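Local coordinates for protein amine Dehydrogenase (Pseudomonas putida, PDB 1JMX) that carries two covalently bound c-type hemes and probably passes electrons between the amine-oxidising site and its redox partner, at residues A[26-32]-A[112-118]; A[37-41]-A[60-65]. All coordinates share one frame; numbering follows the deposited sequence.

Contact 1 of 2, residues A[26-32]-A[112-118]; sequences RISHQRK and QRRPAKE. With HEC (heme c), chain F.
The amide of Gln30 lies flat over the guanidinium of Arg114. The two planes are only 17° apart, and Gln30 CD stands 3.7 Å from Arg114 CZ. Stacking on its face leaves the edge of the guanidinium for hydrogen bonds. NE and NH2 of Arg114 grip Gln112 OE1 side-on, each at 2.9 Å. NH1 of Arg114 reaches Glu118 O and propionate O1A of the chain F heme c. The bond from Arg114 NH2 to propionate O2A is 3.0 Å long and almost straight (178°). With a leucine in place of Arg114, the propionate would probably lose much of its hold and the Gln30 amide be free to turn. The Gln30 chain is extended beyond CG (chi2 173°), which carries NE2 to both Glu118 OE1 (2.9 Å) and propionate O1A. Glu118 OE1 takes this bond on its anti lone pair. It also accepts Arg26 NH1 in a short salt bridge that arrives from above the carboxylate plane. Arg26 NH2 adds a weak bond to O1A, and propionate carbon CAA lies over one face of the Arg26 guanidinium. Arg26 NE turns to Asp118 O of a neighbouring subunit. A water joins Arg26 N to Glu118 OE2. Beside these groups, 31-32 and 112-113 pair as a very short antiparallel ribbon in the cytochrome c-like domain. Arg31 and Arg113 form its hydrogen-bonded pair, with both N-to-O distances 3.0 Å. The Arg31 guanidinium lays a face over Arg113 CB, while its nitrogens bond to Glu74 and Leu162 O. Pro115 stands at the N-cap position of helix 116-129, whose first turn carries Glu118. Lys32 NZ donates to Gln30 OE1 at 2.7 Å. It also meets Gln112 OE1 from above the carbonyl plane, at 3.2 Å.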
ATOM      1  N   ARG A  26       1.693 -25.985  11.007  1.00 12.72           N
ATOM      2  CA  ARG A  26       1.978 -24.661  10.457  1.00 13.75           C
ATOM      3  C   ARG A  26       3.211 -24.027  11.090  1.00 14.10           C
ATOM      4  O   ARG A  26       4.223 -23.837  10.424  1.00 13.70           O
ATOM      5  CB  ARG A  26       0.749 -23.748  10.595  1.00 14.16           C
ATOM      6  CG  ARG A  26      -0.519 -24.381  10.024  1.00 14.66           C
ATOM      7  CD  ARG A  26      -0.484 -24.433   8.508  1.00 16.74           C
ATOM      8  NE  ARG A  26      -1.025 -23.178   8.007  1.00 23.20           N
ATOM      9  CZ  ARG A  26      -0.403 -22.347   7.189  1.00 21.53           C
ATOM     10  NH1 ARG A  26       0.800 -22.614   6.719  1.00 21.97           N
ATOM     11  NH2 ARG A  26      -0.948 -21.177   6.943  1.00 29.02           N
ATOM     12  N   ILE A  27       3.136 -23.785  12.397  1.00 15.18           N
ATOM     13  CA  ILE A  27       4.207 -23.163  13.181  1.00 14.58           C
ATOM     14  C   ILE A  27       5.600 -23.750  13.001  1.00 14.59           C
ATOM     15  O   ILE A  27       6.562 -23.011  12.800  1.00 14.73           O
ATOM     16  CB  ILE A  27       3.848 -23.172  14.682  1.00 13.67           C
ATOM     17  CG1 ILE A  27       2.520 -22.439  14.885  1.00 13.83           C
ATOM     18  CG2 ILE A  27       4.956 -22.520  15.510  1.00 12.63           C
ATOM     19  CD1 ILE A  27       1.988 -22.513  16.290  1.00 11.61           C
ATOM     20  N   SER A  28       5.703 -25.073  13.035  1.00 14.15           N
ATOM     21  CA  SER A  28       6.992 -25.741  12.907  1.00 13.82           C
ATOM     22  C   SER A  28       7.413 -26.086  11.484  1.00 14.48           C
ATOM     23  O   SER A  28       8.314 -26.898  11.287  1.00 15.98           O
ATOM     24  CB  SER A  28       6.989 -27.017  13.750  1.00 11.81           C
ATOM     25  OG  SER A  28       6.538 -26.745  15.061  1.00 10.89           O
ATOM     26  N   HIS A  29       6.804 -25.444  10.495  1.00 13.79           N
ATOM     27  CA  HIS A  29       7.111 -25.746   9.102  1.00 14.63           C
ATOM     28  C   HIS A  29       7.413 -24.483   8.302  1.00 14.36           C
ATOM     29  O   HIS A  29       7.278 -24.453   7.076  1.00 13.87           O
ATOM     30  CB  HIS A  29       5.927 -26.491   8.490  1.00 15.66           C
ATOM     31  CG  HIS A  29       5.360 -27.539   9.391  1.00 17.37           C
ATOM     32  ND1 HIS A  29       5.823 -28.834   9.410  1.00 18.52           N
ATOM     33  CD2 HIS A  29       4.417 -27.463  10.360  1.00 17.79           C
ATOM     34  CE1 HIS A  29       5.195 -29.512  10.354  1.00 18.61           C
ATOM     35  NE2 HIS A  29       4.337 -28.702  10.945  1.00 19.69           N
ATOM     36  N   GLN A  30       7.824 -23.447   9.025  1.00 14.27           N
ATOM     37  CA  GLN A  30       8.151 -22.163   8.438  1.00 14.01           C
ATOM     38  C   GLN A  30       9.319 -21.538   9.203  1.00 14.29           C
ATOM     39  O   GLN A  30       9.469 -21.759  10.406  1.00 15.30           O
ATOM     40  CB  GLN A  30       6.934 -21.236   8.528  1.00 12.60           C
ATOM     41  CG  GLN A  30       5.679 -21.747   7.835  1.00 13.72           C
ATOM     42  CD  GLN A  30       4.469 -20.876   8.101  1.00 13.55           C
ATOM     43  OE1 GLN A  30       4.581 -19.802   8.692  1.00 15.69           O
ATOM     44  NE2 GLN A  30       3.305 -21.340   7.682  1.00 12.27           N
ATOM     45  N   ARG A  31      10.164 -20.793   8.493  1.00 14.84           N
ATOM     46  CA  ARG A  31      11.305 -20.091   9.106  1.00 13.61           C
ATOM     47  C   ARG A  31      11.202 -18.634   8.690  1.00 13.52           C
ATOM     48  O   ARG A  31      10.982 -18.340   7.519  1.00 14.06           O
ATOM     49  CB  ARG A  31      12.645 -20.678   8.655  1.00 12.92           C
ATOM     50  CG  ARG A  31      12.892 -22.078   9.173  1.00 13.50           C
ATOM     51  CD  ARG A  31      14.318 -22.533   8.986  1.00 12.27           C
ATOM     52  NE  ARG A  31      14.658 -22.823   7.600  1.00 12.08           N
ATOM     53  CZ  ARG A  31      15.470 -22.071   6.867  1.00 12.93           C
ATOM     54  NH1 ARG A  31      16.011 -20.981   7.392  1.00 12.16           N
ATOM     55  NH2 ARG A  31      15.795 -22.437   5.633  1.00  9.47           N
ATOM     56  N   LYS A  32      11.304 -17.729   9.656  1.00 13.11           N
ATOM     57  CA  LYS A  32      11.193 -16.299   9.373  1.00 12.84           C
ATOM     58  C   LYS A  32      12.160 -15.483  10.235  1.00 13.08           C
ATOM     59  O   LYS A  32      12.818 -16.010  11.141  1.00 13.21           O
ATOM     60  CB  LYS A  32       9.770 -15.798   9.679  1.00 13.17           C
ATOM     61  CG  LYS A  32       8.625 -16.758   9.379  1.00 13.36           C
ATOM     62  CD  LYS A  32       7.342 -16.245  10.020  1.00 12.38           C
ATOM     63  CE  LYS A  32       6.225 -17.278   9.995  1.00 11.87           C
ATOM     64  NZ  LYS A  32       5.445 -17.249   8.755  1.00 11.96           N
ATOM     65  N   GLN A 112      11.430 -15.253   4.176  1.00 13.00           N
ATOM     66  CA  GLN A 112      10.800 -16.450   4.722  1.00 13.40           C
ATOM     67  C   GLN A 112      11.212 -17.692   3.930  1.00 13.04           C
ATOM     68  O   GLN A 112      11.542 -17.614   2.750  1.00 13.68           O
ATOM     69  CB  GLN A 112       9.270 -16.318   4.736  1.00 13.50           C
ATOM     70  CG  GLN A 112       8.742 -15.247   5.682  1.00 12.74           C
ATOM     71  CD  GLN A 112       7.293 -15.458   6.065  1.00  9.92           C
ATOM     72  OE1 GLN A 112       6.760 -16.557   5.934  1.00 13.16           O
ATOM     73  NE2 GLN A 112       6.654 -14.409   6.563  1.00  9.24           N
ATOM     74  N   ARG A 113      11.238 -18.828   4.614  1.00 13.82           N
ATOM     75  CA  ARG A 113      11.591 -20.106   4.010  1.00 13.49           C
ATOM     76  C   ARG A 113      10.476 -21.103   4.356  1.00 13.46           C
ATOM     77  O   ARG A 113      10.132 -21.279   5.522  1.00 13.41           O
ATOM     78  CB  ARG A 113      12.947 -20.581   4.540  1.00 14.25           C
ATOM     79  CG  ARG A 113      14.136 -19.756   4.058  1.00 12.72           C
ATOM     80  CD  ARG A 113      14.213 -19.787   2.547  1.00 14.05           C
ATOM     81  NE  ARG A 113      15.354 -19.057   2.004  1.00 14.85           N
ATOM     82  CZ  ARG A 113      15.408 -17.735   1.852  1.00 15.82           C
ATOM     83  NH1 ARG A 113      14.380 -16.972   2.216  1.00 15.83           N
ATOM     84  NH2 ARG A 113      16.473 -17.174   1.292  1.00 12.66           N
ATOM     85  N   ARG A 114       9.883 -21.718   3.340  1.00 13.25           N
ATOM     86  CA  ARG A 114       8.777 -22.657   3.554  1.00 12.76           C
ATOM     87  C   ARG A 114       8.725 -23.767   2.520  1.00 12.29           C
ATOM     88  O   ARG A 114       9.215 -23.605   1.403  1.00 11.98           O
ATOM     89  CB  ARG A 114       7.432 -21.932   3.432  1.00 11.04           C
ATOM     90  CG  ARG A 114       7.218 -20.719   4.290  1.00 11.63           C
ATOM     91  CD  ARG A 114       5.930 -20.061   3.870  1.00  9.38           C
ATOM     92  NE  ARG A 114       5.566 -18.942   4.719  1.00  8.93           N
ATOM     93  CZ  ARG A 114       4.329 -18.690   5.124  1.00  8.83           C
ATOM     94  NH1 ARG A 114       3.332 -19.486   4.764  1.00  8.06           N
ATOM     95  NH2 ARG A 114       4.083 -17.618   5.856  1.00  8.93           N
ATOM     96  N   PRO A 115       8.151 -24.929   2.892  1.00 13.46           N
ATOM     97  CA  PRO A 115       8.049 -26.025   1.926  1.00 13.79           C
ATOM     98  C   PRO A 115       6.847 -25.666   1.039  1.00 13.85           C
ATOM     99  O   PRO A 115       6.061 -24.779   1.391  1.00 13.73           O
ATOM    100  CB  PRO A 115       7.783 -27.247   2.814  1.00 13.98           C
ATOM    101  CG  PRO A 115       7.028 -26.681   3.961  1.00 13.17           C
ATOM    102  CD  PRO A 115       7.772 -25.386   4.245  1.00 12.99           C
ATOM    103  N   ALA A 116       6.705 -26.335  -0.102  1.00 14.39           N
ATOM    104  CA  ALA A 116       5.612 -26.040  -1.029  1.00 14.46           C
ATOM    105  C   ALA A 116       4.203 -25.991  -0.436  1.00 14.80           C
ATOM    106  O   ALA A 116       3.418 -25.123  -0.808  1.00 16.21           O
ATOM    107  CB  ALA A 116       5.650 -26.992  -2.216  1.00 13.58           C
ATOM    108  N   LYS A 117       3.881 -26.902   0.484  1.00 14.42           N
ATOM    109  CA  LYS A 117       2.544 -26.928   1.088  1.00 14.60           C
ATOM    110  C   LYS A 117       2.250 -25.701   1.938  1.00 12.91           C
ATOM    111  O   LYS A 117       1.101 -25.257   2.019  1.00 13.08           O
ATOM    112  CB  LYS A 117       2.338 -28.209   1.903  1.00 17.30           C
ATOM    113  CG  LYS A 117       1.010 -28.287   2.684  1.00 20.17           C
ATOM    114  CD  LYS A 117      -0.239 -28.138   1.792  1.00 25.03           C
ATOM    115  CE  LYS A 117      -0.344 -29.242   0.738  1.00 28.05           C
ATOM    116  NZ  LYS A 117      -1.615 -29.175  -0.073  1.00 31.13           N
ATOM    117  N   GLU A 118       3.283 -25.163   2.581  1.00 11.82           N
ATOM    118  CA  GLU A 118       3.127 -23.973   3.409  1.00 11.43           C
ATOM    119  C   GLU A 118       2.982 -22.732   2.526  1.00 11.93           C
ATOM    120  O   GLU A 118       2.375 -21.745   2.939  1.00 13.32           O
ATOM    121  CB  GLU A 118       4.298 -23.831   4.380  1.00 10.84           C
ATOM    122  CG  GLU A 118       4.422 -24.995   5.360  1.00 12.96           C
ATOM    123  CD  GLU A 118       3.222 -25.119   6.277  1.00 16.13           C
ATOM    124  OE1 GLU A 118       2.854 -24.109   6.888  1.00 15.78           O
ATOM    125  OE2 GLU A 118       2.646 -26.218   6.397  1.00 18.29           O
TER
HETATM  126 FE   HEC F1002      -2.113 -19.473  14.197  1.00 11.65          FE
HETATM  127  CHA HEC F1002      -1.989 -19.716  10.837  1.00 10.24           C
HETATM  128  CHB HEC F1002       1.255 -19.202  14.313  1.00  9.97           C
HETATM  129  CHC HEC F1002      -2.247 -19.251  17.602  1.00  9.84           C
HETATM  130  CHD HEC F1002      -5.532 -19.760  14.089  1.00 10.65           C
HETATM  131  NA  HEC F1002      -0.679 -19.461  12.863  1.00 11.11           N
HETATM  132  C1A HEC F1002      -0.789 -19.572  11.502  1.00 11.74           C
HETATM  133  C2A HEC F1002       0.518 -19.523  10.860  1.00 11.34           C
HETATM  134  C3A HEC F1002       1.421 -19.378  11.843  1.00 11.46           C
HETATM  135  C4A HEC F1002       0.680 -19.338  13.085  1.00 10.28           C
HETATM  136  CMA HEC F1002       2.924 -19.279  11.674  1.00 10.89           C
HETATM  137  CAA HEC F1002       0.782 -19.616   9.375  1.00 12.53           C
HETATM  138  CBA HEC F1002       0.923 -18.222   8.807  1.00 12.97           C
HETATM  139  CGA HEC F1002       1.185 -18.208   7.314  1.00 14.37           C
HETATM  140  O1A HEC F1002       1.259 -19.280   6.690  1.00 15.73           O
HETATM  141  O2A HEC F1002       1.320 -17.101   6.757  1.00 14.65           O
HETATM  142  NB  HEC F1002      -0.797 -19.266  15.638  1.00 10.19           N
HETATM  143  C1B HEC F1002       0.591 -19.165  15.518  1.00  8.90           C
HETATM  144  C2B HEC F1002       1.263 -19.038  16.767  1.00  9.25           C
HETATM  145  C3B HEC F1002       0.270 -19.065  17.706  1.00  9.83           C
HETATM  146  C4B HEC F1002      -1.000 -19.194  17.006  1.00 10.16           C
HETATM  147  CMB HEC F1002       2.787 -18.914  16.981  1.00  8.98           C
HETATM  148  CAB HEC F1002       0.535 -18.983  19.196  1.00 12.35           C
HETATM  149  CBB HEC F1002       0.697 -17.606  19.847  1.00 12.19           C
HETATM  150  NC  HEC F1002      -3.575 -19.496  15.549  1.00 11.61           N
HETATM  151  C1C HEC F1002      -3.450 -19.390  16.928  1.00 12.25           C
HETATM  152  C2C HEC F1002      -4.730 -19.448  17.588  1.00 13.05           C
HETATM  153  C3C HEC F1002      -5.645 -19.603  16.627  1.00 13.33           C
HETATM  154  C4C HEC F1002      -4.932 -19.622  15.345  1.00 11.20           C
HETATM  155  CMC HEC F1002      -4.959 -19.363  19.097  1.00 14.01           C
HETATM  156  CAC HEC F1002      -7.099 -19.961  16.891  1.00 13.73           C
HETATM  157  CBC HEC F1002      -8.149 -18.904  17.172  1.00 14.16           C
HETATM  158  ND  HEC F1002      -3.482 -19.688  12.767  1.00  9.73           N
HETATM  159  C1D HEC F1002      -4.852 -19.789  12.877  1.00  9.39           C
HETATM  160  C2D HEC F1002      -5.495 -19.935  11.564  1.00  9.85           C
HETATM  161  C3D HEC F1002      -4.465 -19.917  10.670  1.00  8.71           C
HETATM  162  C4D HEC F1002      -3.254 -19.769  11.421  1.00  8.46           C
HETATM  163  CMD HEC F1002      -6.995 -20.076  11.279  1.00  7.38           C
HETATM  164  CAD HEC F1002      -4.522 -20.028   9.147  1.00  8.29           C
HETATM  165  CBD HEC F1002      -4.783 -18.732   8.395  1.00  7.82           C
HETATM  166  CGD HEC F1002      -3.756 -17.662   8.676  1.00  8.88           C
HETATM  167  O1D HEC F1002      -4.072 -16.697   9.376  1.00  9.52           O
HETATM  168  O2D HEC F1002      -2.618 -17.773   8.197  1.00  8.01           O
HETATM  169  O   HOH W   1       1.757 -27.721   8.662  1.00 18.89           O

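Contact 2 of 2, residues A[37-41]-A[60-65]; sequences WLMSI and LVKYLA. With HEC (heme c), chain E.
Trp37 and Leu64 both set CG beside the backbone N and opposite the carbonyl carbon (chi1 -80° and -62°). In Trp37 this swings the indole against helix 54-67. In Leu64 it turns CG and CD1 so that CD1 comes near Trp37 CE3, at the rim of the six-membered ring. Leu64 CB sits over the face of the five-membered ring in a CH-pi contact, 3.7 Å from Trp37 CD2. The two side chains cross at about a right angle. Ala65 CA closes on Trp37 CD1 at 3.7 Å. The indole NE1 is satisfied by Gln68 O. Helices 34-48 and 54-67 pair here within the heme-binding, cytochrome c-like domain. Their segments cross at 127°, with axes 9.6 Å apart at the closest approach. Val61 CG2 fits against the backbone of the facing helix, 3.8 Å from Leu38 CA, and also touches Leu38 CB. Ile41 CD1 touches both Leu60 CB and Val61 CG2, each 4.0 Å away. From the same helix as Ile41, Ser40 OG donates to propionate O1A of the chain E heme c at 2.8 Å.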
ATOM      1  N   TRP A  37       8.184 -13.334  12.663  1.00 11.86           N
ATOM      2  CA  TRP A  37       7.496 -14.089  13.703  1.00 12.14           C
ATOM      3  C   TRP A  37       6.533 -13.194  14.469  1.00 11.96           C
ATOM      4  O   TRP A  37       5.396 -13.590  14.715  1.00 12.59           O
ATOM      5  CB  TRP A  37       8.485 -14.784  14.645  1.00 11.86           C
ATOM      6  CG  TRP A  37       9.031 -16.045  14.052  1.00 10.40           C
ATOM      7  CD1 TRP A  37      10.326 -16.306  13.726  1.00 11.22           C
ATOM      8  CD2 TRP A  37       8.276 -17.197  13.659  1.00 10.77           C
ATOM      9  NE1 TRP A  37      10.428 -17.547  13.145  1.00 10.54           N
ATOM     10  CE2 TRP A  37       9.185 -18.118  13.093  1.00 10.12           C
ATOM     11  CE3 TRP A  37       6.916 -17.541  13.726  1.00 10.99           C
ATOM     12  CZ2 TRP A  37       8.781 -19.361  12.597  1.00 11.53           C
ATOM     13  CZ3 TRP A  37       6.514 -18.781  13.229  1.00 10.50           C
ATOM     14  CH2 TRP A  37       7.447 -19.673  12.672  1.00 11.01           C
ATOM     15  N   LEU A  38       6.966 -11.976  14.796  1.00 11.17           N
ATOM     16  CA  LEU A  38       6.099 -11.033  15.498  1.00 11.23           C
ATOM     17  C   LEU A  38       4.843 -10.732  14.663  1.00 11.90           C
ATOM     18  O   LEU A  38       3.740 -10.619  15.203  1.00 11.54           O
ATOM     19  CB  LEU A  38       6.835  -9.723  15.800  1.00 11.09           C
ATOM     20  CG  LEU A  38       5.948  -8.588  16.338  1.00 10.13           C
ATOM     21  CD1 LEU A  38       5.402  -8.950  17.709  1.00 10.82           C
ATOM     22  CD2 LEU A  38       6.731  -7.298  16.400  1.00 11.16           C
ATOM     23  N   MET A  39       5.023 -10.607  13.350  1.00 12.53           N
ATOM     24  CA  MET A  39       3.927 -10.322  12.427  1.00 12.50           C
ATOM     25  C   MET A  39       2.906 -11.448  12.339  1.00 10.73           C
ATOM     26  O   MET A  39       1.719 -11.189  12.207  1.00 12.26           O
ATOM     27  CB  MET A  39       4.462  -9.986  11.039  1.00 11.97           C
ATOM     28  CG  MET A  39       4.847  -8.523  10.872  1.00 13.89           C
ATOM     29  SD  MET A  39       5.358  -8.114   9.192  1.00 14.90           S
ATOM     30  CE  MET A  39       3.783  -8.256   8.313  1.00 12.87           C
ATOM     31  N   SER A  40       3.367 -12.694  12.411  1.00 12.15           N
ATOM     32  CA  SER A  40       2.465 -13.846  12.362  1.00 10.71           C
ATOM     33  C   SER A  40       1.609 -13.911  13.619  1.00 10.77           C
ATOM     34  O   SER A  40       0.405 -14.138  13.541  1.00 10.91           O
ATOM     35  CB  SER A  40       3.252 -15.141  12.221  1.00  9.14           C
ATOM     36  OG  SER A  40       3.829 -15.216  10.949  1.00  7.79           O
ATOM     37  N   ILE A  41       2.244 -13.703  14.772  1.00 10.49           N
ATOM     38  CA  ILE A  41       1.550 -13.733  16.050  1.00 11.37           C
ATOM     39  C   ILE A  41       0.561 -12.572  16.158  1.00 12.44           C
ATOM     40  O   ILE A  41      -0.548 -12.737  16.668  1.00 12.73           O
ATOM     41  CB  ILE A  41       2.541 -13.723  17.222  1.00 11.16           C
ATOM     42  CG1 ILE A  41       3.412 -14.984  17.162  1.00 10.77           C
ATOM     43  CG2 ILE A  41       1.788 -13.638  18.543  1.00 10.40           C
ATOM     44  CD1 ILE A  41       4.603 -14.985  18.102  1.00 10.31           C
ATOM     45  N   LEU A  60       7.670 -15.670  22.934  1.00 15.21           N
ATOM     46  CA  LEU A  60       7.457 -16.565  21.798  1.00 14.03           C
ATOM     47  C   LEU A  60       8.265 -16.177  20.571  1.00 14.26           C
ATOM     48  O   LEU A  60       8.788 -17.045  19.879  1.00 16.14           O
ATOM     49  CB  LEU A  60       5.972 -16.676  21.455  1.00 14.12           C
ATOM     50  CG  LEU A  60       5.212 -17.642  22.364  1.00 15.99           C
ATOM     51  CD1 LEU A  60       3.745 -17.657  21.989  1.00 18.35           C
ATOM     52  CD2 LEU A  60       5.804 -19.043  22.248  1.00 16.08           C
ATOM     53  N   VAL A  61       8.379 -14.878  20.310  1.00 14.27           N
ATOM     54  CA  VAL A  61       9.150 -14.386  19.166  1.00 14.94           C
ATOM     55  C   VAL A  61      10.610 -14.806  19.321  1.00 14.63           C
ATOM     56  O   VAL A  61      11.204 -15.337  18.392  1.00 14.41           O
ATOM     57  CB  VAL A  61       9.056 -12.839  19.034  1.00 15.17           C
ATOM     58  CG1 VAL A  61      10.047 -12.327  17.989  1.00 14.60           C
ATOM     59  CG2 VAL A  61       7.632 -12.428  18.657  1.00 12.99           C
ATOM     60  N   LYS A  62      11.162 -14.607  20.517  1.00 15.34           N
ATOM     61  CA  LYS A  62      12.547 -14.973  20.808  1.00 15.35           C
ATOM     62  C   LYS A  62      12.732 -16.468  20.573  1.00 15.56           C
ATOM     63  O   LYS A  62      13.651 -16.889  19.866  1.00 16.73           O
ATOM     64  CB  LYS A  62      12.897 -14.618  22.258  1.00 15.64           C
ATOM     65  CG  LYS A  62      14.311 -15.018  22.703  1.00 18.01           C
ATOM     66  CD  LYS A  62      15.366 -14.084  22.134  1.00 19.69           C
ATOM     67  CE  LYS A  62      16.760 -14.406  22.653  1.00 19.35           C
ATOM     68  NZ  LYS A  62      17.441 -15.504  21.917  1.00 20.27           N
ATOM     69  N   TYR A  63      11.810 -17.253  21.122  1.00 15.92           N
ATOM     70  CA  TYR A  63      11.846 -18.704  20.995  1.00 15.22           C
ATOM     71  C   TYR A  63      11.778 -19.165  19.543  1.00 14.29           C
ATOM     72  O   TYR A  63      12.586 -19.976  19.097  1.00 13.95           O
ATOM     73  CB  TYR A  63      10.698 -19.340  21.800  1.00 15.78           C
ATOM     74  CG  TYR A  63      10.649 -20.846  21.688  1.00 17.53           C
ATOM     75  CD1 TYR A  63       9.708 -21.480  20.868  1.00 18.71           C
ATOM     76  CD2 TYR A  63      11.579 -21.644  22.360  1.00 18.53           C
ATOM     77  CE1 TYR A  63       9.702 -22.870  20.717  1.00 19.33           C
ATOM     78  CE2 TYR A  63      11.582 -23.037  22.215  1.00 18.98           C
ATOM     79  CZ  TYR A  63      10.645 -23.642  21.390  1.00 19.91           C
ATOM     80  OH  TYR A  63      10.672 -25.010  21.227  1.00 21.95           O
ATOM     81  N   LEU A  64      10.822 -18.631  18.799  1.00 13.98           N
ATOM     82  CA  LEU A  64      10.648 -19.022  17.405  1.00 13.57           C
ATOM     83  C   LEU A  64      11.728 -18.477  16.470  1.00 13.09           C
ATOM     84  O   LEU A  64      12.133 -19.152  15.535  1.00 12.69           O
ATOM     85  CB  LEU A  64       9.254 -18.624  16.937  1.00 12.40           C
ATOM     86  CG  LEU A  64       8.159 -19.333  17.735  1.00 11.61           C
ATOM     87  CD1 LEU A  64       6.825 -18.656  17.521  1.00 11.72           C
ATOM     88  CD2 LEU A  64       8.115 -20.804  17.345  1.00 10.53           C
ATOM     89  N   ALA A  65      12.229 -17.282  16.765  1.00 13.35           N
ATOM     90  CA  ALA A  65      13.265 -16.656  15.953  1.00 13.77           C
ATOM     91  C   ALA A  65      14.589 -17.422  16.033  1.00 14.98           C
ATOM     92  O   ALA A  65      15.345 -17.469  15.071  1.00 15.45           O
ATOM     93  CB  ALA A  65      13.455 -15.205  16.377  1.00 12.91           C
TER
HETATM   94 FE   HEC E1001       0.978 -11.171   1.131  1.00 10.57          FE
HETATM   95  CHA HEC E1001       1.171 -10.953   4.460  1.00 10.63           C
HETATM   96  CHB HEC E1001       3.331 -13.592   1.201  1.00  9.83           C
HETATM   97  CHC HEC E1001       0.677 -11.542  -2.222  1.00  9.09           C
HETATM   98  CHD HEC E1001      -1.435  -8.735   1.099  1.00  8.43           C
HETATM   99  NA  HEC E1001       2.037 -12.053   2.519  1.00 10.74           N
HETATM  100  C1A HEC E1001       2.001 -11.841   3.858  1.00 10.05           C
HETATM  101  C2A HEC E1001       2.931 -12.678   4.562  1.00 11.18           C
HETATM  102  C3A HEC E1001       3.550 -13.410   3.637  1.00 11.62           C
HETATM  103  C4A HEC E1001       2.982 -13.032   2.372  1.00 10.97           C
HETATM  104  CMA HEC E1001       4.626 -14.454   3.877  1.00 14.88           C
HETATM  105  CAA HEC E1001       3.127 -12.710   6.061  1.00 13.26           C
HETATM  106  CBA HEC E1001       2.615 -14.084   6.487  1.00 17.23           C
HETATM  107  CGA HEC E1001       2.658 -14.398   7.961  1.00 19.05           C
HETATM  108  O1A HEC E1001       3.070 -13.584   8.770  1.00 27.89           O
HETATM  109  O2A HEC E1001       2.255 -15.487   8.309  1.00 27.15           O
HETATM  110  NB  HEC E1001       1.818 -12.304  -0.213  1.00 10.16           N
HETATM  111  C1B HEC E1001       2.796 -13.280  -0.019  1.00  9.93           C
HETATM  112  C2B HEC E1001       3.172 -13.960  -1.213  1.00  8.63           C
HETATM  113  C3B HEC E1001       2.403 -13.407  -2.193  1.00  9.72           C
HETATM  114  C4B HEC E1001       1.582 -12.360  -1.572  1.00  8.88           C
HETATM  115  CMB HEC E1001       4.208 -15.095  -1.337  1.00  9.77           C
HETATM  116  CAB HEC E1001       2.449 -13.871  -3.642  1.00 10.90           C
HETATM  117  CBB HEC E1001       1.264 -14.726  -4.099  1.00 12.58           C
HETATM  118  NC  HEC E1001      -0.121 -10.299  -0.262  1.00 10.31           N
HETATM  119  C1C HEC E1001      -0.111 -10.571  -1.613  1.00  9.19           C
HETATM  120  C2C HEC E1001      -1.028  -9.733  -2.331  1.00  8.77           C
HETATM  121  C3C HEC E1001      -1.608  -8.941  -1.426  1.00  9.58           C
HETATM  122  C4C HEC E1001      -1.063  -9.299  -0.122  1.00  9.19           C
HETATM  123  CMC HEC E1001      -1.261  -9.769  -3.843  1.00  8.10           C
HETATM  124  CAC HEC E1001      -2.533  -7.804  -1.799  1.00 10.74           C
HETATM  125  CBC HEC E1001      -4.026  -8.037  -1.935  1.00  9.76           C
HETATM  126  ND  HEC E1001       0.056 -10.079   2.482  1.00 10.09           N
HETATM  127  C1D HEC E1001      -0.918  -9.113   2.327  1.00  9.73           C
HETATM  128  C2D HEC E1001      -1.336  -8.563   3.619  1.00  8.62           C
HETATM  129  C3D HEC E1001      -0.564  -9.241   4.543  1.00 11.55           C
HETATM  130  C4D HEC E1001       0.261 -10.128   3.825  1.00 11.08           C
HETATM  131  CMD HEC E1001      -2.392  -7.486   3.851  1.00  7.02           C
HETATM  132  CAD HEC E1001      -0.497  -9.167   6.073  1.00 13.12           C
HETATM  133  CBD HEC E1001      -1.338  -8.143   6.758  1.00 19.88           C
HETATM  134  CGD HEC E1001      -0.556  -6.900   7.019  1.00 17.03           C
HETATM  135  O1D HEC E1001       0.430  -6.648   6.288  1.00 18.53           O
HETATM  136  O2D HEC E1001      -0.912  -6.154   7.958  1.00 21.34           O

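The centres of contacts 1 and 2 lie about 13 Å apart, and strand 31-32 is followed in the chain by helix 34-48. Trp37 joins the two. Its CZ2 touches Gln30 O at 3.3 Å and its CH2 touches Ile27 O at 3.5 Å. Its ring also makes a cation-pi contact with Lys32. A second junction is Lys32 CE against Ser40 OG, at 3.3 Å. Trp37, Ile41 and Leu60 of contact 2 belong to the pocket of the chain F heme, while Ser40 belongs to that of the chain E heme. Contact 1 likewise reaches both: it holds a propionate of the chain F heme, and Lys32 is a binding residue of the other. Arg43, on the same helix as Ser40, binds both hemes.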